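Side-chain contacts in Ribose/Galactose Isomerase (Vibrio parahaemolyticus, PDB 3ONO), which probably interconverts aldose and ketose sugar phosphates, as isomerases of the LacAB/RpiB family do: residues A[4-9]-A[135-140]; A[58-63]-A[194-199]; A[170-175]-A[202-207]. One frame throughout, in Å; residues are numbered along the deposited sequence. Where two conformers were deposited one is given.

Interaction 1 (A[4-9]-A[135-140]); sequences MKIALM and KAFTGK
The δ-methyl of I6 stands almost squarely over the ring of F137, its CD1 lying 3.7 Å from the centroid of the F137 ring and 14° off the ring normal, a CH-pi contact. The two side chains run at each other from opposite directions, the isoleucine outward from strand 5-8 and the phenylalanine inward from the end of helix 125-136. I6 reaches the centre of the ring through CG1, which lies beside the backbone N and anti to the carbonyl carbon (chi1 -53°), with CD1 extended beyond it at chi2 168°. Its other branch stays near the rim, CG2 of I6 lying 4.1 Å from CZ of F137.

M4, a selenomethionine, comes to the same ring at about a right angle to the phenylalanine side chain. In the conformer described here, bends at chi2 and chi3 bring its terminal methyl round to the ring edge, near the ring plane, where CE of M4 is 3.7 Å from CD1 of F137. This is the seam of an alpha-beta-alpha sandwich of Rossmann-like topology, in which a parallel sheet is covered by helices: here a sheet strand receives the residue that follows the last turn of helix 125-136. The face of F137 turned from I6 is covered from within its own segment by A136, whose CB sits 3.7 Å above the ring plane. F69 of the adjacent strand meets F137 edge-to-face, and L25 of helix 18-31 also touches it. The imidazole of H34 bridges the two backbones by hydrogen bonds, ND1 with N of M4 and NE2 with O of F137.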
loop_
_atom_site.group_PDB
_atom_site.type_symbol
_atom_site.label_atom_id
_atom_site.label_comp_id
_atom_site.label_asym_id
_atom_site.label_seq_id
_atom_site.Cartn_x
_atom_site.Cartn_y
_atom_site.Cartn_z
HETATM N N MSE A 4 -8.369 -28.007 0.552
HETATM C CA MSE A 4 -7.878 -28.125 -0.812
HETATM C C MSE A 4 -6.456 -28.662 -0.860
HETATM O O MSE A 4 -5.756 -28.708 0.151
HETATM C CB MSE A 4 -7.932 -26.761 -1.502
HETATM C CG MSE A 4 -9.147 -25.944 -1.126
HETATM SE SE MSE A 4 -8.645 -24.405 -0.040
HETATM C CE MSE A 4 -8.017 -23.222 -1.463
ATOM N N LYS A 5 -6.038 -29.068 -2.052
ATOM C CA LYS A 5 -4.639 -29.339 -2.314
ATOM C C LYS A 5 -4.094 -28.036 -2.909
ATOM O O LYS A 5 -4.654 -27.516 -3.880
ATOM C CB LYS A 5 -4.486 -30.482 -3.310
ATOM C CG LYS A 5 -4.897 -31.830 -2.725
ATOM C CD LYS A 5 -4.628 -32.969 -3.723
ATOM C CE LYS A 5 -5.690 -33.036 -4.805
ATOM N NZ LYS A 5 -6.904 -33.795 -4.375
ATOM N N ILE A 6 -3.034 -27.507 -2.313
ATOM C CA ILE A 6 -2.454 -26.234 -2.745
ATOM C C ILE A 6 -1.014 -26.431 -3.214
ATOM O O ILE A 6 -0.194 -26.982 -2.478
ATOM C CB ILE A 6 -2.457 -25.224 -1.589
ATOM C CG1 ILE A 6 -3.861 -25.102 -0.983
ATOM C CG2 ILE A 6 -1.934 -23.851 -2.059
ATOM C CD1 ILE A 6 -3.908 -24.338 0.369
ATOM N N ALA A 7 -0.696 -25.976 -4.421
ATOM C CA ALA A 7 0.682 -26.047 -4.902
ATOM C C ALA A 7 1.357 -24.688 -4.807
ATOM O O ALA A 7 0.839 -23.711 -5.339
ATOM C CB ALA A 7 0.725 -26.531 -6.362
ATOM N N LEU A 8 2.510 -24.632 -4.144
ATOM C CA LEU A 8 3.329 -23.422 -4.134
ATOM C C LEU A 8 4.358 -23.577 -5.246
ATOM O O LEU A 8 4.979 -24.637 -5.366
ATOM C CB LEU A 8 4.047 -23.273 -2.795
ATOM C CG LEU A 8 5.111 -22.185 -2.717
ATOM C CD1 LEU A 8 4.463 -20.829 -2.931
ATOM C CD2 LEU A 8 5.794 -22.258 -1.338
HETATM N N MSE A 9 4.536 -22.551 -6.071
HETATM C CA MSE A 9 5.527 -22.658 -7.146
HETATM C C MSE A 9 6.235 -21.331 -7.364
HETATM O O MSE A 9 5.599 -20.319 -7.668
HETATM C CB MSE A 9 4.885 -23.171 -8.443
HETATM C CG MSE A 9 3.743 -22.334 -8.931
HETATM SE SE MSE A 9 2.972 -23.119 -10.546
HETATM C CE MSE A 9 2.177 -24.688 -9.768
ATOM N N LYS A 135 -5.932 -15.233 5.193
ATOM C CA LYS A 135 -7.184 -14.808 4.575
ATOM C C LYS A 135 -7.530 -15.617 3.309
ATOM O O LYS A 135 -8.707 -15.829 3.001
ATOM C CB LYS A 135 -7.158 -13.310 4.278
ATOM C CG LYS A 135 -6.937 -12.416 5.503
ATOM C CD LYS A 135 -7.809 -12.816 6.672
ATOM C CE LYS A 135 -7.502 -11.885 7.873
ATOM N NZ LYS A 135 -7.990 -12.423 9.158
ATOM N N ALA A 136 -6.520 -16.080 2.573
ATOM C CA ALA A 136 -6.783 -16.875 1.356
ATOM C C ALA A 136 -7.422 -18.223 1.645
ATOM O O ALA A 136 -8.218 -18.723 0.847
ATOM C CB ALA A 136 -5.505 -17.096 0.547
ATOM N N PHE A 137 -7.081 -18.809 2.786
ATOM C CA PHE A 137 -7.361 -20.229 2.991
ATOM C C PHE A 137 -8.270 -20.511 4.192
ATOM O O PHE A 137 -8.461 -21.665 4.584
ATOM C CB PHE A 137 -6.040 -20.999 3.073
ATOM C CG PHE A 137 -5.188 -20.846 1.834
ATOM C CD1 PHE A 137 -5.721 -21.097 0.588
ATOM C CD2 PHE A 137 -3.878 -20.397 1.922
ATOM C CE1 PHE A 137 -4.957 -20.947 -0.566
ATOM C CE2 PHE A 137 -3.108 -20.224 0.795
ATOM C CZ PHE A 137 -3.648 -20.514 -0.469
ATOM N N THR A 138 -8.837 -19.446 4.751
ATOM C CA THR A 138 -9.829 -19.558 5.812
ATOM C C THR A 138 -11.199 -19.226 5.226
ATOM O O THR A 138 -11.338 -18.299 4.433
ATOM C CB THR A 138 -9.545 -18.559 6.961
ATOM O OG1 THR A 138 -8.214 -18.745 7.463
ATOM C CG2 THR A 138 -10.533 -18.741 8.103
ATOM N N GLY A 139 -12.218 -19.986 5.605
ATOM C CA GLY A 139 -13.577 -19.617 5.254
ATOM C C GLY A 139 -14.039 -20.097 3.890
ATOM O O GLY A 139 -13.385 -20.913 3.243
ATOM N N LYS A 140 -15.181 -19.578 3.450
ATOM C CA LYS A 140 -15.760 -20.004 2.185
ATOM C C LYS A 140 -15.383 -19.082 1.037
ATOM O O LYS A 140 -14.903 -17.960 1.244
ATOM C CB LYS A 140 -17.282 -20.120 2.286
ATOM C CG LYS A 140 -17.753 -21.198 3.241
ATOM C CD LYS A 140 -19.257 -21.384 3.171
ATOM C CE LYS A 140 -19.790 -21.963 4.472
ATOM N NZ LYS A 140 -19.524 -21.050 5.623
#

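Interaction 2 (A[58-63]-A[194-199]); sequences ASILLN and ECFFAH
I60 and L61 present two neighbouring bumps to the side chain of F196, one against its ring and the other at its root. CG2 of I60 comes obliquely on to the CD1-CE1 side of the F196 ring, 3.5 Å from CE1 of F196 and 3.7 Å from CD1 of F196, while the two side chains cross at about a right angle. This branch is the one anti to the backbone N of I60, and it leads from a CB already directed at helix 190-199.

L61 works differently. Its CB does not point straight across, but with CG anti to the carbonyl carbon (chi1 -64°) the CD2 branch turns over to the facing helix, into the shallow hollow between C195 and F196. There CD2 of L61 lies 3.9 Å from CB of F196 and 4.1 Å from SG of C195. The same methyl is near the plane of the F196 ring, at its edge. F196 in turn leans back into the gap: with CG anti to its backbone N (chi1 175°), the ring swings toward helix 51-63 and comes to rest beside I60, while its own CB and CA form part of the floor under L61.

The fit is made entirely of apolar surface, without a hydrogen bond between the segments. Their axes approach to 10.4 Å and run nearly parallel, at 23°, so the helices stand side by side with three large apolar side chains and a cysteine filling the space. The end of the F196 ring continues on to I205 of helix 203-212, and the side chain also touches V209. L61 rests on A7 of strand 5-8 and H199 on K5, so helices 51-63 and 190-199 lie side by side on the sheet, with helix 203-212 packed beyond F196.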
loop_
_atom_site.group_PDB
_atom_site.type_symbol
_atom_site.label_atom_id
_atom_site.label_comp_id
_atom_site.label_asym_id
_atom_site.label_seq_id
_atom_site.Cartn_x
_atom_site.Cartn_y
_atom_site.Cartn_z
ATOM N N ALA A 58 1.150 -24.426 -13.606
ATOM C CA ALA A 58 -0.161 -24.186 -13.004
ATOM C C ALA A 58 -1.238 -24.812 -13.881
ATOM O O ALA A 58 -2.190 -25.430 -13.376
ATOM C CB ALA A 58 -0.409 -22.695 -12.840
ATOM N N SER A 59 -1.097 -24.659 -15.195
ATOM C CA SER A 59 -2.094 -25.260 -16.096
ATOM C C SER A 59 -2.129 -26.773 -15.930
ATOM O O SER A 59 -3.203 -27.367 -15.783
ATOM C CB SER A 59 -1.839 -24.927 -17.575
ATOM O OG SER A 59 -2.815 -25.592 -18.385
ATOM N N ILE A 60 -0.963 -27.406 -15.933
ATOM C CA ILE A 60 -0.957 -28.873 -15.898
ATOM C C ILE A 60 -1.561 -29.364 -14.586
ATOM O O ILE A 60 -2.403 -30.272 -14.579
ATOM C CB ILE A 60 0.444 -29.436 -16.123
ATOM C CG1 ILE A 60 0.857 -29.161 -17.577
ATOM C CG2 ILE A 60 0.473 -30.953 -15.831
ATOM C CD1 ILE A 60 2.333 -29.392 -17.869
ATOM N N LEU A 61 -1.172 -28.737 -13.478
ATOM C CA LEU A 61 -1.669 -29.191 -12.188
ATOM C C LEU A 61 -3.144 -28.867 -11.982
ATOM O O LEU A 61 -3.864 -29.659 -11.390
ATOM C CB LEU A 61 -0.806 -28.654 -11.049
ATOM C CG LEU A 61 0.654 -29.106 -10.970
ATOM C CD1 LEU A 61 1.410 -28.389 -9.851
ATOM C CD2 LEU A 61 0.757 -30.625 -10.777
ATOM N N LEU A 62 -3.601 -27.696 -12.435
ATOM C CA LEU A 62 -5.003 -27.331 -12.223
ATOM C C LEU A 62 -5.913 -28.048 -13.209
ATOM O O LEU A 62 -6.950 -28.584 -12.837
ATOM C CB LEU A 62 -5.205 -25.808 -12.311
ATOM C CG LEU A 62 -4.642 -25.042 -11.111
ATOM C CD1 LEU A 62 -4.465 -23.568 -11.449
ATOM C CD2 LEU A 62 -5.523 -25.200 -9.858
ATOM N N ASN A 63 -5.522 -28.088 -14.472
ATOM C CA ASN A 63 -6.374 -28.731 -15.463
ATOM C C ASN A 63 -6.459 -30.248 -15.293
ATOM O O ASN A 63 -7.436 -30.860 -15.717
ATOM C CB ASN A 63 -5.913 -28.371 -16.880
ATOM C CG ASN A 63 -6.380 -26.989 -17.271
ATOM O OD1 ASN A 63 -7.565 -26.698 -17.148
ATOM N ND2 ASN A 63 -5.460 -26.121 -17.701
ATOM N N GLU A 194 6.175 -35.763 -8.513
ATOM C CA GLU A 194 5.610 -36.494 -7.391
ATOM C C GLU A 194 4.185 -36.033 -7.107
ATOM O O GLU A 194 3.301 -36.848 -6.845
ATOM C CB GLU A 194 6.483 -36.329 -6.145
ATOM C CG GLU A 194 6.060 -37.217 -4.986
ATOM C CD GLU A 194 6.892 -36.988 -3.732
ATOM O OE1 GLU A 194 7.936 -36.302 -3.825
ATOM O OE2 GLU A 194 6.496 -37.494 -2.656
ATOM N N CYS A 195 3.966 -34.720 -7.156
ATOM C CA CYS A 195 2.635 -34.171 -6.956
ATOM C C CYS A 195 1.736 -34.572 -8.126
ATOM O O CYS A 195 0.667 -35.144 -7.932
ATOM C CB CYS A 195 2.704 -32.639 -6.825
ATOM S SG CYS A 195 1.099 -31.796 -6.844
ATOM N N PHE A 196 2.186 -34.297 -9.346
ATOM C CA PHE A 196 1.363 -34.527 -10.520
ATOM C C PHE A 196 0.903 -35.980 -10.658
ATOM O O PHE A 196 -0.288 -36.270 -10.766
ATOM C CB PHE A 196 2.110 -34.121 -11.794
ATOM C CG PHE A 196 1.362 -34.438 -13.047
ATOM C CD1 PHE A 196 0.233 -33.717 -13.390
ATOM C CD2 PHE A 196 1.766 -35.485 -13.879
ATOM C CE1 PHE A 196 -0.478 -34.021 -14.554
ATOM C CE2 PHE A 196 1.076 -35.787 -15.040
ATOM C CZ PHE A 196 -0.043 -35.070 -15.388
ATOM N N PHE A 197 1.857 -36.892 -10.674
ATOM C CA PHE A 197 1.521 -38.286 -10.935
ATOM C C PHE A 197 0.672 -38.925 -9.835
ATOM O O PHE A 197 -0.125 -39.833 -10.101
ATOM C CB PHE A 197 2.780 -39.094 -11.239
ATOM C CG PHE A 197 3.353 -38.808 -12.597
ATOM C CD1 PHE A 197 2.602 -39.034 -13.740
ATOM C CD2 PHE A 197 4.634 -38.306 -12.735
ATOM C CE1 PHE A 197 3.122 -38.774 -14.993
ATOM C CE2 PHE A 197 5.156 -38.036 -13.979
ATOM C CZ PHE A 197 4.396 -38.275 -15.117
ATOM N N ALA A 198 0.830 -38.442 -8.613
ATOM C CA ALA A 198 0.073 -38.947 -7.479
ATOM C C ALA A 198 -1.382 -38.499 -7.506
ATOM O O ALA A 198 -2.259 -39.177 -6.964
ATOM C CB ALA A 198 0.726 -38.506 -6.179
ATOM N N HIS A 199 -1.645 -37.347 -8.120
ATOM C CA HIS A 199 -2.963 -36.734 -7.981
ATOM C C HIS A 199 -3.682 -36.431 -9.303
ATOM O O HIS A 199 -4.856 -36.057 -9.286
ATOM C CB HIS A 199 -2.866 -35.480 -7.108
ATOM C CG HIS A 199 -2.364 -35.756 -5.727
ATOM N ND1 HIS A 199 -3.146 -36.350 -4.760
ATOM C CD2 HIS A 199 -1.157 -35.534 -5.151
ATOM C CE1 HIS A 199 -2.449 -36.466 -3.642
ATOM N NE2 HIS A 199 -1.238 -35.982 -3.854
#

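Interaction 3 (A[170-175]-A[202-207]); sequences DVVEGL and VPEIAE
V172 is the centre of this contact, its CG2 methyl meeting both E204 and I205 of the facing helix. On the buried side CG2 of V172 lies 4.0 Å from CG1 of I205. The isoleucine CB is not aimed across the gap; CG1, anti to the carbonyl carbon at chi1 -60°, brings the branch nearer. V171 adds a looser touch beside it, with its CG1 4.5 Å from CD1 of I205.

The exposed flank is built from the length of a glutamate. E204 has CG anti to its backbone N (chi1 -175°) and an extended chain, which lays its aliphatic part and carboxylate obliquely across V172; CD of E204 is 3.9 Å from CG2 of V172. Both carboxylate oxygens come within van der Waals range of V172, OE2 of E204 at 4.0 Å from CB of V172. No hydrogen bond links the segments; the exposed carboxylate of E204 lies on the solvent side of the V172-I205 packing.

The two helices begin almost level and run nearly parallel, the axes of the two short segments 20° apart and 10.6 Å at closest approach. Helix 51-63 underlies both: its I60 meets L175 and I205, and its N63 meets V171 and I205, so helices 171-177 and 203-212 pack together on the outer surface of that helix.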
loop_
_atom_site.group_PDB
_atom_site.type_symbol
_atom_site.label_atom_id
_atom_site.label_comp_id
_atom_site.label_asym_id
_atom_site.label_seq_id
_atom_site.Cartn_x
_atom_site.Cartn_y
_atom_site.Cartn_z
ATOM N N ASP A 170 -7.796 -26.625 -27.164
ATOM C CA ASP A 170 -7.986 -27.651 -26.149
ATOM C C ASP A 170 -6.697 -27.731 -25.330
ATOM O O ASP A 170 -5.616 -27.430 -25.841
ATOM C CB ASP A 170 -8.328 -29.005 -26.802
ATOM C CG ASP A 170 -9.701 -29.009 -27.471
ATOM O OD1 ASP A 170 -10.528 -28.117 -27.178
ATOM O OD2 ASP A 170 -9.962 -29.928 -28.281
ATOM N N VAL A 171 -6.797 -28.094 -24.056
ATOM C CA VAL A 171 -5.616 -28.052 -23.189
ATOM C C VAL A 171 -4.389 -28.768 -23.754
ATOM O O VAL A 171 -3.310 -28.178 -23.891
ATOM C CB VAL A 171 -5.927 -28.565 -21.787
ATOM C CG1 VAL A 171 -4.650 -28.633 -20.960
ATOM C CG2 VAL A 171 -6.943 -27.650 -21.124
ATOM N N VAL A 172 -4.538 -30.037 -24.098
ATOM C CA VAL A 172 -3.368 -30.768 -24.557
ATOM C C VAL A 172 -2.838 -30.239 -25.882
ATOM O O VAL A 172 -1.626 -30.077 -26.033
ATOM C CB VAL A 172 -3.596 -32.281 -24.552
ATOM C CG1 VAL A 172 -2.393 -32.988 -25.146
ATOM C CG2 VAL A 172 -3.837 -32.738 -23.122
ATOM N N GLU A 173 -3.732 -29.932 -26.826
ATOM C CA GLU A 173 -3.312 -29.359 -28.101
ATOM C C GLU A 173 -2.508 -28.091 -27.865
ATOM O O GLU A 173 -1.503 -27.850 -28.526
ATOM C CB GLU A 173 -4.500 -29.007 -29.000
ATOM C CG GLU A 173 -4.043 -28.499 -30.373
ATOM C CD GLU A 173 -5.183 -28.232 -31.357
ATOM O OE1 GLU A 173 -6.304 -28.741 -31.139
ATOM O OE2 GLU A 173 -4.945 -27.513 -32.359
ATOM N N GLY A 174 -2.994 -27.256 -26.953
ATOM C CA GLY A 174 -2.294 -26.015 -26.635
ATOM C C GLY A 174 -0.911 -26.259 -26.056
ATOM O O GLY A 174 0.069 -25.576 -26.410
ATOM N N LEU A 175 -0.808 -27.239 -25.171
ATOM C CA LEU A 175 0.473 -27.530 -24.549
ATOM C C LEU A 175 1.439 -28.027 -25.621
ATOM O O LEU A 175 2.632 -27.734 -25.582
ATOM C CB LEU A 175 0.324 -28.577 -23.453
ATOM C CG LEU A 175 -0.360 -28.093 -22.172
ATOM C CD1 LEU A 175 -0.553 -29.267 -21.223
ATOM C CD2 LEU A 175 0.428 -26.936 -21.504
ATOM N N VAL A 202 -6.722 -36.802 -14.884
ATOM C CA VAL A 202 -7.013 -36.734 -16.315
ATOM C C VAL A 202 -5.977 -37.501 -17.126
ATOM O O VAL A 202 -4.885 -37.013 -17.385
ATOM C CB VAL A 202 -7.043 -35.273 -16.793
ATOM C CG1 VAL A 202 -7.327 -35.215 -18.295
ATOM C CG2 VAL A 202 -8.065 -34.489 -15.994
ATOM N N PRO A 203 -6.318 -38.728 -17.545
ATOM C CA PRO A 203 -5.298 -39.561 -18.175
ATOM C C PRO A 203 -4.616 -38.944 -19.383
ATOM O O PRO A 203 -3.417 -39.186 -19.565
ATOM C CB PRO A 203 -6.087 -40.815 -18.589
ATOM C CG PRO A 203 -7.146 -40.923 -17.531
ATOM C CD PRO A 203 -7.542 -39.485 -17.224
ATOM N N GLU A 204 -5.339 -38.198 -20.215
ATOM C CA GLU A 204 -4.714 -37.664 -21.415
ATOM C C GLU A 204 -3.532 -36.754 -21.054
ATOM O O GLU A 204 -2.499 -36.749 -21.743
ATOM C CB GLU A 204 -5.701 -36.920 -22.321
ATOM C CG GLU A 204 -5.025 -36.492 -23.636
ATOM C CD GLU A 204 -5.899 -35.651 -24.567
ATOM O OE1 GLU A 204 -6.932 -35.112 -24.101
ATOM O OE2 GLU A 204 -5.531 -35.527 -25.771
ATOM N N ILE A 205 -3.692 -35.994 -19.974
ATOM C CA ILE A 205 -2.622 -35.099 -19.529
ATOM C C ILE A 205 -1.444 -35.904 -18.973
ATOM O O ILE A 205 -0.290 -35.651 -19.319
ATOM C CB ILE A 205 -3.130 -34.083 -18.504
ATOM C CG1 ILE A 205 -4.243 -33.236 -19.130
ATOM C CG2 ILE A 205 -1.974 -33.199 -18.026
ATOM C CD1 ILE A 205 -4.775 -32.134 -18.199
ATOM N N ALA A 206 -1.741 -36.904 -18.149
ATOM C CA ALA A 206 -0.695 -37.769 -17.624
ATOM C C ALA A 206 0.101 -38.406 -18.766
ATOM O O ALA A 206 1.336 -38.414 -18.754
ATOM C CB ALA A 206 -1.292 -38.839 -16.743
ATOM N N GLU A 207 -0.598 -38.939 -19.759
ATOM C CA GLU A 207 0.095 -39.592 -20.864
ATOM C C GLU A 207 0.969 -38.606 -21.628
ATOM O O GLU A 207 2.088 -38.937 -22.028
ATOM C CB GLU A 207 -0.890 -40.302 -21.794
ATOM C CG GLU A 207 -1.423 -41.614 -21.223
ATOM C CD GLU A 207 -0.314 -42.593 -20.852
ATOM O OE1 GLU A 207 0.502 -42.934 -21.737
ATOM O OE2 GLU A 207 -0.256 -43.011 -19.673
#

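Interactions 1 and 2 lie on opposite faces of strand 5-8, the first between that strand and the end of helix 125-136, the second between helices 51-63 and 190-199, with centres 16 Å apart. Interaction 3 lies farther out on the side of interaction 2, 11 Å from it, and does not touch interaction 1. A7 and M9 meet L61, and K5 meets H199, to join the first two; F196 meets I205 and A206 to join the last two. Along the chain, interaction 2 crosses both others, whereas interaction 1 closes before interaction 3 opens. Helix 51-63 thus shares a sheet face with helix 190-199 and carries helices 171-177 and 203-212 on its outer side.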